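Local coordinates for protein BtGH115A (Bacteroides thetaiotaomicron, PDB 5BY3) that acts as a family GH115 4-O-methyl-alpha-glucuronidase with specificity for decorated arabinogalactans, at residues S159-G164 with I426-I431; R163-N168 with L446-A451; P338-P343 with T362-D367; R374-A379 with K419-Q424. All blocks are in the same frame, centred on the assembly; numbering follows the deposited sequence.

All four contacts lie in one (beta/alpha)8 (TIM) barrel. Contact 1 pairs strand 162-166 with strand 429-433, first and last in the barrel, closing a chain loop that encloses contacts 3 and 4. Contact 2 starts from the same strand 162-166 and reaches helix 441-452, which follows strand 429-433; the centres of contacts 1 and 2 are 9 Å apart. Contact 3 joins strands 339-341 and 362-366, and contact 4 comes after it in the chain, setting a loop against helix 411-423. Contacts 2 and 4 are the most distant, with centres 17 Å apart. Contacts 1 and 2 thus join the barrel's ends, over 260 residues apart, while contacts 3 and 4 are more local.

Contact 1 (S159-G164 with I426-I431); sequences SVEYRG and IQKMWI
Val160 lays its CG2 methyl over one face of the Trp430 indole: the carbon lies 3.7 Å from the centroid of the six-membered ring and 19° off the ring normal, which makes it a CH-pi contact. The two side chains cross at about a right angle, and CG1, trans to the backbone nitrogen (chi1 175°), turns to the five-membered part, 3.7 Å from Trp430 CG. The rotation of the indole is fixed by its own NE1, which donates to Ile426 O at 3.1 Å from above the carbonyl plane. Glu161 and Lys428 instead run side by side and point the same way, joined by a salt bridge between OE1 and NZ (3.2 Å), its hydrogen bond weak. On the sheet face away from Trp430, Tyr162 CB sits 3.5 Å from CG of Met429, a selenomethionine here. Three backbone bonds tie the strands: Tyr162 N to Lys428 O, Trp430 N to Tyr162 O (2.7 Å) and Gly164 N to Trp430 O. Before them a water bridges Ser159 O and Gln427 O. Strand axes 4.6 Å apart and nearly parallel fit the pairing of first and eighth strands that closes a TIM barrel.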
# COMPACT_ATOMS: atom_id res chain seq x y z
N SER A 159 -16.51 -0.47 -3.65
CA SER A 159 -15.99 -0.15 -4.97
C SER A 159 -15.15 -1.32 -5.54
O SER A 159 -15.23 -1.63 -6.72
CB SER A 159 -15.12 1.09 -4.89
OG SER A 159 -15.88 2.28 -4.74
N VAL A 160 -14.35 -1.98 -4.69
CA VAL A 160 -13.51 -3.11 -5.13
C VAL A 160 -13.98 -4.39 -4.45
O VAL A 160 -14.28 -4.38 -3.23
CB VAL A 160 -12.00 -2.79 -4.95
CG1 VAL A 160 -11.09 -3.98 -5.28
CG2 VAL A 160 -11.62 -1.57 -5.80
N GLU A 161 -14.08 -5.47 -5.24
CA GLU A 161 -14.73 -6.71 -4.77
C GLU A 161 -13.87 -7.53 -3.78
O GLU A 161 -14.40 -8.03 -2.76
CB GLU A 161 -15.24 -7.60 -5.94
CG GLU A 161 -16.42 -8.47 -5.49
CD GLU A 161 -16.87 -9.57 -6.46
OE1 GLU A 161 -16.34 -9.69 -7.58
OE2 GLU A 161 -17.79 -10.34 -6.07
N TYR A 162 -12.58 -7.64 -4.07
CA TYR A 162 -11.65 -8.27 -3.15
C TYR A 162 -10.53 -7.30 -2.76
O TYR A 162 -9.85 -6.73 -3.63
CB TYR A 162 -11.06 -9.55 -3.75
CG TYR A 162 -12.10 -10.63 -3.86
CD1 TYR A 162 -12.37 -11.46 -2.78
CD2 TYR A 162 -12.85 -10.78 -5.03
CE1 TYR A 162 -13.33 -12.46 -2.87
CE2 TYR A 162 -13.82 -11.77 -5.13
CZ TYR A 162 -14.05 -12.61 -4.05
OH TYR A 162 -14.99 -13.58 -4.12
N ARG A 163 -10.35 -7.11 -1.45
CA ARG A 163 -9.33 -6.18 -1.01
C ARG A 163 -8.63 -6.71 0.20
O ARG A 163 -9.22 -7.28 1.11
CB ARG A 163 -9.90 -4.77 -0.82
CG ARG A 163 -11.18 -4.77 -0.05
CD ARG A 163 -12.35 -3.92 -0.55
NE ARG A 163 -13.33 -4.25 0.50
CZ ARG A 163 -14.22 -5.24 0.43
NH1 ARG A 163 -14.40 -5.94 -0.70
NH2 ARG A 163 -14.98 -5.49 1.49
N GLY A 164 -7.34 -6.57 0.20
CA GLY A 164 -6.63 -7.27 1.22
C GLY A 164 -5.20 -6.87 1.27
O GLY A 164 -4.76 -6.00 0.50
N ILE A 426 -9.42 -1.63 -13.39
CA ILE A 426 -8.92 -2.61 -12.39
C ILE A 426 -9.84 -2.50 -11.15
O ILE A 426 -9.61 -1.64 -10.28
CB ILE A 426 -7.43 -2.39 -12.04
CG1 ILE A 426 -6.58 -2.51 -13.31
CG2 ILE A 426 -6.98 -3.36 -10.95
CD1 ILE A 426 -5.09 -2.23 -13.18
N GLN A 427 -10.87 -3.35 -11.08
CA GLN A 427 -11.95 -3.19 -10.10
C GLN A 427 -12.33 -4.47 -9.34
O GLN A 427 -13.25 -4.48 -8.50
CB GLN A 427 -13.21 -2.65 -10.77
CG GLN A 427 -13.04 -1.38 -11.59
CD GLN A 427 -14.37 -0.76 -12.02
OE1 GLN A 427 -15.46 -1.28 -11.75
NE2 GLN A 427 -14.28 0.37 -12.70
N LYS A 428 -11.64 -5.55 -9.64
CA LYS A 428 -12.05 -6.81 -9.05
C LYS A 428 -11.31 -7.06 -7.72
O LYS A 428 -11.91 -7.49 -6.72
CB LYS A 428 -11.83 -7.94 -10.08
CG LYS A 428 -12.32 -9.31 -9.69
CD LYS A 428 -13.84 -9.44 -9.76
CE LYS A 428 -14.18 -10.92 -9.63
NZ LYS A 428 -15.50 -11.25 -10.24
N MSE A 429 -10.01 -6.77 -7.71
CA MSE A 429 -9.14 -7.29 -6.68
C MSE A 429 -7.95 -6.39 -6.50
O MSE A 429 -7.15 -6.18 -7.42
CB MSE A 429 -8.71 -8.69 -7.12
CG MSE A 429 -8.37 -9.66 -6.00
SE MSE A 429 -7.89 -11.46 -6.67
CE MSE A 429 -9.70 -11.95 -7.33
N TRP A 430 -7.83 -5.86 -5.28
CA TRP A 430 -6.69 -5.03 -4.87
C TRP A 430 -5.99 -5.67 -3.67
O TRP A 430 -6.63 -6.07 -2.68
CB TRP A 430 -7.17 -3.66 -4.45
CG TRP A 430 -7.61 -2.72 -5.53
CD1 TRP A 430 -7.83 -2.99 -6.86
CD2 TRP A 430 -7.92 -1.35 -5.34
NE1 TRP A 430 -8.22 -1.85 -7.52
CE2 TRP A 430 -8.28 -0.82 -6.61
CE3 TRP A 430 -7.90 -0.49 -4.23
CZ2 TRP A 430 -8.64 0.52 -6.79
CZ3 TRP A 430 -8.25 0.84 -4.40
CH2 TRP A 430 -8.62 1.33 -5.68
N ILE A 431 -4.69 -5.77 -3.78
CA ILE A 431 -3.88 -6.45 -2.79
C ILE A 431 -2.64 -5.62 -2.56
O ILE A 431 -1.83 -5.33 -3.51
CB ILE A 431 -3.45 -7.87 -3.22
CG1 ILE A 431 -4.65 -8.81 -3.43
CG2 ILE A 431 -2.44 -8.43 -2.21
CD1 ILE A 431 -5.45 -9.22 -2.19
O HOH W 1 -15.88 -4.25 -7.99

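Contact 2 (R163-N168 with L446-A451); sequences RGIFIN and LFMDMA
Met448, a selenomethionine here, reaches the strand at Gly164 and lays its methyl against Ile165. This is the strand-to-helix layer of a (beta/alpha)8 barrel: helix 441-452, which follows the last barrel strand, lies against strand 162-166, the first. The local axes come within 9.1 Å of each other, and their directions are 155° apart, so helix and strand run roughly antiparallel.

The methyl does most of the touching. Met448 CE is 3.3 Å from Gly164 O and 3.5 Å from Ile165 CG2, the two side chains crossing at about a right angle. Bent at chi2 (-54°) and again at chi3, the chain of Met448 brings the selenium up to the strand, 4.2 Å from Arg163 CB. Three residues further along the helix, Ala451 CB meets the aliphatic part of Arg163, with CB and CD both near it; the arginine's CG is wedged between its backbone N and carbonyl carbon (chi1 47°). The guanidinium's strongest polar partner is Gln94, which accepts from NH1. Phe447 on the same helix turn meets the ring of Trp430. The Ile165 side chain is about 12 Å from a bound nickel ion. At the margin a water lies in the guanidinium plane, 3.0 Å from Met448 O, and makes a weak bond with Arg163 NE over 3.4 Å.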
# COMPACT_ATOMS: atom_id res chain seq x y z
N ARG A 163 -10.35 -7.11 -1.45
CA ARG A 163 -9.33 -6.18 -1.01
C ARG A 163 -8.63 -6.71 0.20
O ARG A 163 -9.22 -7.28 1.11
CB ARG A 163 -9.90 -4.77 -0.82
CG ARG A 163 -11.18 -4.77 -0.05
CD ARG A 163 -12.35 -3.92 -0.55
NE ARG A 163 -13.33 -4.25 0.50
CZ ARG A 163 -14.22 -5.24 0.43
NH1 ARG A 163 -14.40 -5.94 -0.70
NH2 ARG A 163 -14.98 -5.49 1.49
N GLY A 164 -7.34 -6.57 0.20
CA GLY A 164 -6.63 -7.27 1.22
C GLY A 164 -5.20 -6.87 1.27
O GLY A 164 -4.76 -6.00 0.50
N ILE A 165 -4.50 -7.54 2.17
CA ILE A 165 -3.10 -7.29 2.40
C ILE A 165 -2.30 -8.57 2.27
O ILE A 165 -2.82 -9.67 2.43
CB ILE A 165 -2.87 -6.67 3.82
CG1 ILE A 165 -3.06 -7.73 4.94
CG2 ILE A 165 -3.73 -5.39 3.99
CD1 ILE A 165 -2.66 -7.27 6.33
N PHE A 166 -1.02 -8.38 2.05
CA PHE A 166 -0.03 -9.42 2.03
C PHE A 166 1.06 -9.14 3.11
O PHE A 166 1.85 -8.22 2.94
CB PHE A 166 0.54 -9.46 0.56
CG PHE A 166 1.71 -10.41 0.35
CD1 PHE A 166 1.89 -11.56 1.13
CD2 PHE A 166 2.63 -10.15 -0.68
CE1 PHE A 166 2.97 -12.42 0.92
CE2 PHE A 166 3.71 -11.00 -0.90
CZ PHE A 166 3.87 -12.16 -0.11
N ILE A 167 1.12 -9.91 4.21
CA ILE A 167 2.26 -9.80 5.11
C ILE A 167 3.46 -10.46 4.40
O ILE A 167 3.39 -11.64 4.05
CB ILE A 167 2.05 -10.42 6.52
CG1 ILE A 167 1.18 -9.57 7.44
CG2 ILE A 167 3.36 -10.48 7.29
CD1 ILE A 167 -0.19 -9.24 6.92
N ASN A 168 4.54 -9.69 4.21
CA ASN A 168 5.74 -10.07 3.44
C ASN A 168 6.95 -9.40 4.03
O ASN A 168 6.80 -8.42 4.74
CB ASN A 168 5.60 -9.57 1.99
CG ASN A 168 6.54 -10.26 1.01
OD1 ASN A 168 6.86 -11.45 1.15
ND2 ASN A 168 6.94 -9.54 -0.02
N LEU A 446 -5.66 4.35 3.81
CA LEU A 446 -5.95 5.05 2.57
C LEU A 446 -6.32 4.05 1.46
O LEU A 446 -7.39 4.13 0.87
CB LEU A 446 -4.77 5.94 2.16
CG LEU A 446 -4.93 6.78 0.87
CD1 LEU A 446 -6.15 7.73 0.90
CD2 LEU A 446 -3.62 7.53 0.61
N PHE A 447 -5.43 3.10 1.19
CA PHE A 447 -5.67 2.06 0.23
C PHE A 447 -7.03 1.38 0.48
O PHE A 447 -7.79 1.17 -0.46
CB PHE A 447 -4.53 1.04 0.33
CG PHE A 447 -4.42 0.10 -0.85
CD1 PHE A 447 -5.08 -1.12 -0.86
CD2 PHE A 447 -3.60 0.43 -1.94
CE1 PHE A 447 -4.97 -1.99 -1.94
CE2 PHE A 447 -3.47 -0.44 -3.02
CZ PHE A 447 -4.15 -1.65 -3.00
N MSE A 448 -7.35 1.08 1.73
CA MSE A 448 -8.55 0.29 2.06
C MSE A 448 -9.78 1.12 1.92
O MSE A 448 -10.82 0.58 1.50
CB MSE A 448 -8.54 -0.43 3.42
CG MSE A 448 -7.48 -1.52 3.52
SE MSE A 448 -7.53 -2.87 2.08
CE MSE A 448 -5.61 -3.22 2.06
N ASP A 449 -9.68 2.40 2.27
CA ASP A 449 -10.73 3.40 1.99
C ASP A 449 -11.01 3.54 0.49
O ASP A 449 -12.17 3.61 0.09
CB ASP A 449 -10.39 4.80 2.55
CG ASP A 449 -10.58 4.89 4.08
OD1 ASP A 449 -11.22 4.00 4.67
OD2 ASP A 449 -10.07 5.85 4.70
N MSE A 450 -9.93 3.58 -0.31
CA MSE A 450 -10.05 3.70 -1.76
C MSE A 450 -10.87 2.55 -2.27
O MSE A 450 -11.86 2.77 -2.96
CB MSE A 450 -8.69 3.84 -2.42
CG MSE A 450 -8.36 5.32 -2.35
SE MSE A 450 -6.53 5.62 -2.97
CE MSE A 450 -7.18 5.87 -4.83
N ALA A 451 -10.51 1.36 -1.82
CA ALA A 451 -11.07 0.10 -2.29
C ALA A 451 -12.48 -0.09 -1.79
O ALA A 451 -13.28 -0.78 -2.43
CB ALA A 451 -10.19 -1.07 -1.83
O HOH W 2 -11.50 -2.19 2.43

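Contact 3 (P338-P343 with T362-D367); sequences PQVFIP and TLMWCD
Val340 and Met364 carry the close-packed face of this strand pair: Val340 CG2 stands 3.7 Å from Met364 CB, the side chains crossing obliquely. Ile342 lies alongside Met364, a selenomethionine here, pointing the same way, and sends its CG2 branch on to Cys366 SG at 3.7 Å. Beneath them the backbones are joined by Thr362 N to Gln339 O, Phe341 N to Thr362 O (2.8 Å, 171° at the hydrogen) and Met364 N to Phe341 O (2.7 Å), the last two nearly in line with their carbonyls. Thr362 OG1 is also 3.1 Å from Gln339 O, but its one proton may serve Gly386 O instead.

The other face is looser, although the touching residues on it are buried too. Phe341, with CG trans to its backbone nitrogen (chi1 176°), leads its ring away, so that only the ring edge meets Leu363, CD2 to CD2 at 4.2 Å. The ladder also ends early. Pro343 has no N-H to offer Met364 O and sets its CD against that oxygen instead. By Trp365 the CA atoms are 6.5 Å apart, with Pro343 CG touching Trp365 CZ3 at 3.7 Å. The local axes cross at -40°, a strong twist.

Helix 347-352 links the two strands as a parallel beta-alpha-beta unit, and its Tyr351 meets Trp365 edge-to-face. In the barrel sheet strand 339-341 is flanked on its other side by strand 290-291, and strand 362-366 by strand 388-393, while Met429 of strand 429-433 packs against Val340, Thr362 and Met364.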
# COMPACT_ATOMS: atom_id res chain seq x y z
N PRO A 338 -13.36 -18.94 -7.32
CA PRO A 338 -12.60 -17.71 -7.62
C PRO A 338 -11.08 -17.96 -7.86
O PRO A 338 -10.41 -18.68 -7.11
CB PRO A 338 -12.90 -16.81 -6.41
CG PRO A 338 -13.24 -17.73 -5.31
CD PRO A 338 -13.85 -18.97 -5.92
N GLN A 339 -10.57 -17.35 -8.92
CA GLN A 339 -9.28 -17.69 -9.45
C GLN A 339 -8.47 -16.46 -9.86
O GLN A 339 -9.01 -15.51 -10.41
CB GLN A 339 -9.46 -18.65 -10.65
CG GLN A 339 -9.70 -20.10 -10.21
CD GLN A 339 -10.22 -21.00 -11.31
OE1 GLN A 339 -9.46 -21.48 -12.14
NE2 GLN A 339 -11.53 -21.23 -11.30
N VAL A 340 -7.17 -16.49 -9.61
CA VAL A 340 -6.35 -15.34 -10.00
C VAL A 340 -5.10 -15.80 -10.74
O VAL A 340 -4.48 -16.81 -10.39
CB VAL A 340 -6.04 -14.40 -8.77
CG1 VAL A 340 -5.16 -15.08 -7.73
CG2 VAL A 340 -5.40 -13.06 -9.19
N PHE A 341 -4.73 -15.05 -11.77
CA PHE A 341 -3.45 -15.22 -12.40
C PHE A 341 -2.67 -13.92 -12.25
O PHE A 341 -3.19 -12.84 -12.62
CB PHE A 341 -3.63 -15.62 -13.88
CG PHE A 341 -2.33 -15.74 -14.63
CD1 PHE A 341 -1.34 -16.66 -14.23
CD2 PHE A 341 -2.06 -14.91 -15.73
CE1 PHE A 341 -0.13 -16.77 -14.90
CE2 PHE A 341 -0.85 -15.03 -16.42
CZ PHE A 341 0.11 -15.96 -16.00
N ILE A 342 -1.45 -14.03 -11.72
CA ILE A 342 -0.64 -12.86 -11.35
C ILE A 342 0.66 -12.81 -12.14
O ILE A 342 1.63 -13.47 -11.75
CB ILE A 342 -0.33 -12.79 -9.83
CG1 ILE A 342 -1.58 -13.09 -9.03
CG2 ILE A 342 0.22 -11.39 -9.43
CD1 ILE A 342 -1.30 -13.53 -7.64
N PRO A 343 0.68 -12.06 -13.27
CA PRO A 343 1.91 -11.87 -14.07
C PRO A 343 2.83 -10.74 -13.50
O PRO A 343 2.85 -9.60 -13.97
CB PRO A 343 1.38 -11.59 -15.48
CG PRO A 343 0.03 -10.98 -15.27
CD PRO A 343 -0.47 -11.38 -13.90
N THR A 362 -9.41 -14.06 -12.87
CA THR A 362 -9.01 -12.65 -12.63
C THR A 362 -7.57 -12.45 -13.06
O THR A 362 -6.70 -13.25 -12.68
CB THR A 362 -9.16 -12.28 -11.14
OG1 THR A 362 -10.41 -12.79 -10.63
CG2 THR A 362 -9.07 -10.75 -10.94
N LEU A 363 -7.32 -11.43 -13.88
CA LEU A 363 -5.93 -11.10 -14.25
C LEU A 363 -5.35 -10.04 -13.28
O LEU A 363 -5.88 -8.92 -13.17
CB LEU A 363 -5.85 -10.59 -15.69
CG LEU A 363 -6.27 -11.47 -16.88
CD1 LEU A 363 -6.13 -10.68 -18.16
CD2 LEU A 363 -5.47 -12.77 -17.00
N MSE A 364 -4.27 -10.37 -12.59
CA MSE A 364 -3.75 -9.42 -11.60
C MSE A 364 -2.50 -8.67 -12.02
O MSE A 364 -1.39 -9.18 -11.99
CB MSE A 364 -3.59 -10.04 -10.22
CG MSE A 364 -3.66 -8.91 -9.19
SE MSE A 364 -3.15 -9.71 -7.48
CE MSE A 364 -4.97 -9.43 -6.85
N TRP A 365 -2.69 -7.41 -12.36
CA TRP A 365 -1.55 -6.57 -12.73
C TRP A 365 -0.71 -6.18 -11.51
O TRP A 365 -1.17 -6.25 -10.36
CB TRP A 365 -2.05 -5.39 -13.56
CG TRP A 365 -3.01 -5.88 -14.62
CD1 TRP A 365 -4.35 -5.60 -14.72
CD2 TRP A 365 -2.71 -6.79 -15.68
NE1 TRP A 365 -4.90 -6.25 -15.80
CE2 TRP A 365 -3.91 -7.00 -16.41
CE3 TRP A 365 -1.54 -7.45 -16.10
CZ2 TRP A 365 -3.97 -7.82 -17.53
CZ3 TRP A 365 -1.60 -8.27 -17.23
CH2 TRP A 365 -2.80 -8.46 -17.92
N CYS A 366 0.54 -5.82 -11.78
CA CYS A 366 1.49 -5.54 -10.73
C CYS A 366 2.13 -4.17 -10.86
O CYS A 366 2.31 -3.69 -11.97
CB CYS A 366 2.57 -6.61 -10.76
SG CYS A 366 1.86 -8.15 -10.21
N ASP A 367 2.45 -3.54 -9.73
CA ASP A 367 3.25 -2.32 -9.76
C ASP A 367 4.72 -2.75 -9.87
O ASP A 367 4.98 -3.94 -9.83
CB ASP A 367 2.98 -1.46 -8.53
CG ASP A 367 3.68 -1.97 -7.25
OD1 ASP A 367 4.39 -3.02 -7.23
OD2 ASP A 367 3.54 -1.28 -6.23

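Contact 4 (R374-A379 with K419-Q424); sequences RHFPTA and KQAYDQ
Phe376 and Gln424 bring the two backbones nearest, with CA atoms 6.4 Å apart. Residues 374-377 are irregular and lead to Thr378, the N-cap of helix 379-383; residues 419-423 are the last of helix 411-423, and Gln424 is the first to leave helical phi/psi, although its N still bonds to Gln420 O. Phe376 fills the gap. Its ring sets an edge to the helix backbone, with CE2 3.8 Å from Ala421 CA and Ala421 N in the ring plane. CD2 lies 3.6 Å from Gln424 CB.

In the TIM barrel, helix 411-423 joins the last two strands, and the loop follows the sixth strand, 362-366, so the ring joins two consecutive beta/alpha units. Both glutamines stand steeply to it: the Gln424 amide is 88° from the ring plane and that of Gln420 77°. Gln420, extended beyond CG, brings OE1 to 3.9 Å from Phe376 CZ. Pro377 takes over where the ring stops, placing CD 3.4 Å from Gln424 O, while its ring also touches Ile426 further along the chain. On the loop side, Glu381 OE1 accepts from both Thr378 N and His375 NE2.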
# COMPACT_ATOMS: atom_id res chain seq x y z
N ARG A 374 2.64 -1.35 -13.59
CA ARG A 374 3.27 -1.67 -14.90
C ARG A 374 2.24 -1.81 -16.06
O ARG A 374 2.53 -1.43 -17.20
CB ARG A 374 4.19 -2.90 -14.82
CG ARG A 374 5.46 -2.71 -13.98
CD ARG A 374 6.59 -3.52 -14.61
NE ARG A 374 7.88 -3.36 -13.96
CZ ARG A 374 8.85 -2.57 -14.39
NH1 ARG A 374 8.70 -1.83 -15.50
NH2 ARG A 374 9.98 -2.52 -13.71
N HIS A 375 1.05 -2.33 -15.78
CA HIS A 375 0.11 -2.57 -16.87
C HIS A 375 -1.32 -2.29 -16.51
O HIS A 375 -1.83 -2.76 -15.48
CB HIS A 375 0.26 -4.00 -17.44
CG HIS A 375 -0.64 -4.26 -18.60
ND1 HIS A 375 -0.25 -4.04 -19.90
CD2 HIS A 375 -1.93 -4.68 -18.66
CE1 HIS A 375 -1.25 -4.33 -20.71
NE2 HIS A 375 -2.28 -4.71 -19.98
N PHE A 376 -1.95 -1.52 -17.39
CA PHE A 376 -3.39 -1.23 -17.37
C PHE A 376 -4.16 -2.02 -18.45
O PHE A 376 -3.67 -2.13 -19.59
CB PHE A 376 -3.60 0.28 -17.53
CG PHE A 376 -3.05 1.08 -16.39
CD1 PHE A 376 -1.72 1.52 -16.40
CD2 PHE A 376 -3.85 1.36 -15.26
CE1 PHE A 376 -1.20 2.24 -15.32
CE2 PHE A 376 -3.33 2.06 -14.19
CZ PHE A 376 -2.00 2.53 -14.23
N PRO A 377 -5.36 -2.56 -18.10
CA PRO A 377 -6.08 -3.50 -18.98
C PRO A 377 -6.44 -2.86 -20.30
O PRO A 377 -6.99 -1.74 -20.31
CB PRO A 377 -7.36 -3.83 -18.21
CG PRO A 377 -7.17 -3.30 -16.84
CD PRO A 377 -6.17 -2.19 -16.93
N THR A 378 -6.11 -3.56 -21.39
CA THR A 378 -6.63 -3.22 -22.72
C THR A 378 -8.13 -3.52 -22.71
O THR A 378 -8.58 -4.38 -21.93
CB THR A 378 -5.97 -4.01 -23.87
OG1 THR A 378 -6.37 -5.39 -23.80
CG2 THR A 378 -4.42 -3.89 -23.85
N ALA A 379 -8.88 -2.82 -23.57
CA ALA A 379 -10.35 -2.91 -23.69
C ALA A 379 -10.81 -4.35 -23.70
O ALA A 379 -11.83 -4.69 -23.10
CB ALA A 379 -10.84 -2.18 -24.93
N LYS A 419 -6.33 5.48 -8.15
CA LYS A 419 -7.45 6.13 -8.83
C LYS A 419 -7.39 5.78 -10.33
O LYS A 419 -8.38 5.30 -10.90
CB LYS A 419 -7.43 7.64 -8.60
CG LYS A 419 -8.31 8.48 -9.50
CD LYS A 419 -9.73 8.63 -8.96
CE LYS A 419 -10.59 9.45 -9.92
NZ LYS A 419 -12.01 9.42 -9.47
N GLN A 420 -6.23 5.97 -10.94
CA GLN A 420 -6.06 5.59 -12.33
C GLN A 420 -6.38 4.12 -12.55
O GLN A 420 -7.10 3.79 -13.49
CB GLN A 420 -4.70 5.97 -12.90
CG GLN A 420 -4.64 5.91 -14.43
CD GLN A 420 -3.47 6.66 -15.00
OE1 GLN A 420 -2.31 6.35 -14.71
NE2 GLN A 420 -3.75 7.66 -15.83
N ALA A 421 -5.91 3.25 -11.66
CA ALA A 421 -6.20 1.82 -11.75
C ALA A 421 -7.71 1.51 -11.77
O ALA A 421 -8.18 0.74 -12.63
CB ALA A 421 -5.52 1.06 -10.61
N TYR A 422 -8.48 2.12 -10.87
CA TYR A 422 -9.92 1.89 -10.89
C TYR A 422 -10.56 2.41 -12.19
O TYR A 422 -11.35 1.70 -12.83
CB TYR A 422 -10.59 2.47 -9.66
CG TYR A 422 -12.07 2.14 -9.53
CD1 TYR A 422 -12.50 1.02 -8.82
CD2 TYR A 422 -13.05 2.98 -10.11
CE1 TYR A 422 -13.86 0.74 -8.68
CE2 TYR A 422 -14.41 2.71 -9.96
CZ TYR A 422 -14.81 1.59 -9.26
OH TYR A 422 -16.14 1.34 -9.12
N ASP A 423 -10.19 3.63 -12.57
CA ASP A 423 -10.71 4.26 -13.77
C ASP A 423 -10.35 3.45 -15.05
O ASP A 423 -11.16 3.30 -15.97
CB ASP A 423 -10.17 5.71 -13.87
CG ASP A 423 -10.89 6.69 -12.93
OD1 ASP A 423 -11.89 6.33 -12.27
OD2 ASP A 423 -10.44 7.87 -12.88
N GLN A 424 -9.15 2.89 -15.08
CA GLN A 424 -8.78 2.02 -16.18
C GLN A 424 -9.37 0.61 -16.04
O GLN A 424 -8.98 -0.28 -16.77
CB GLN A 424 -7.26 1.97 -16.38
CG GLN A 424 -6.60 3.30 -16.76
CD GLN A 424 -7.12 3.90 -18.06
OE1 GLN A 424 -7.42 5.10 -18.14
NE2 GLN A 424 -7.21 3.08 -19.09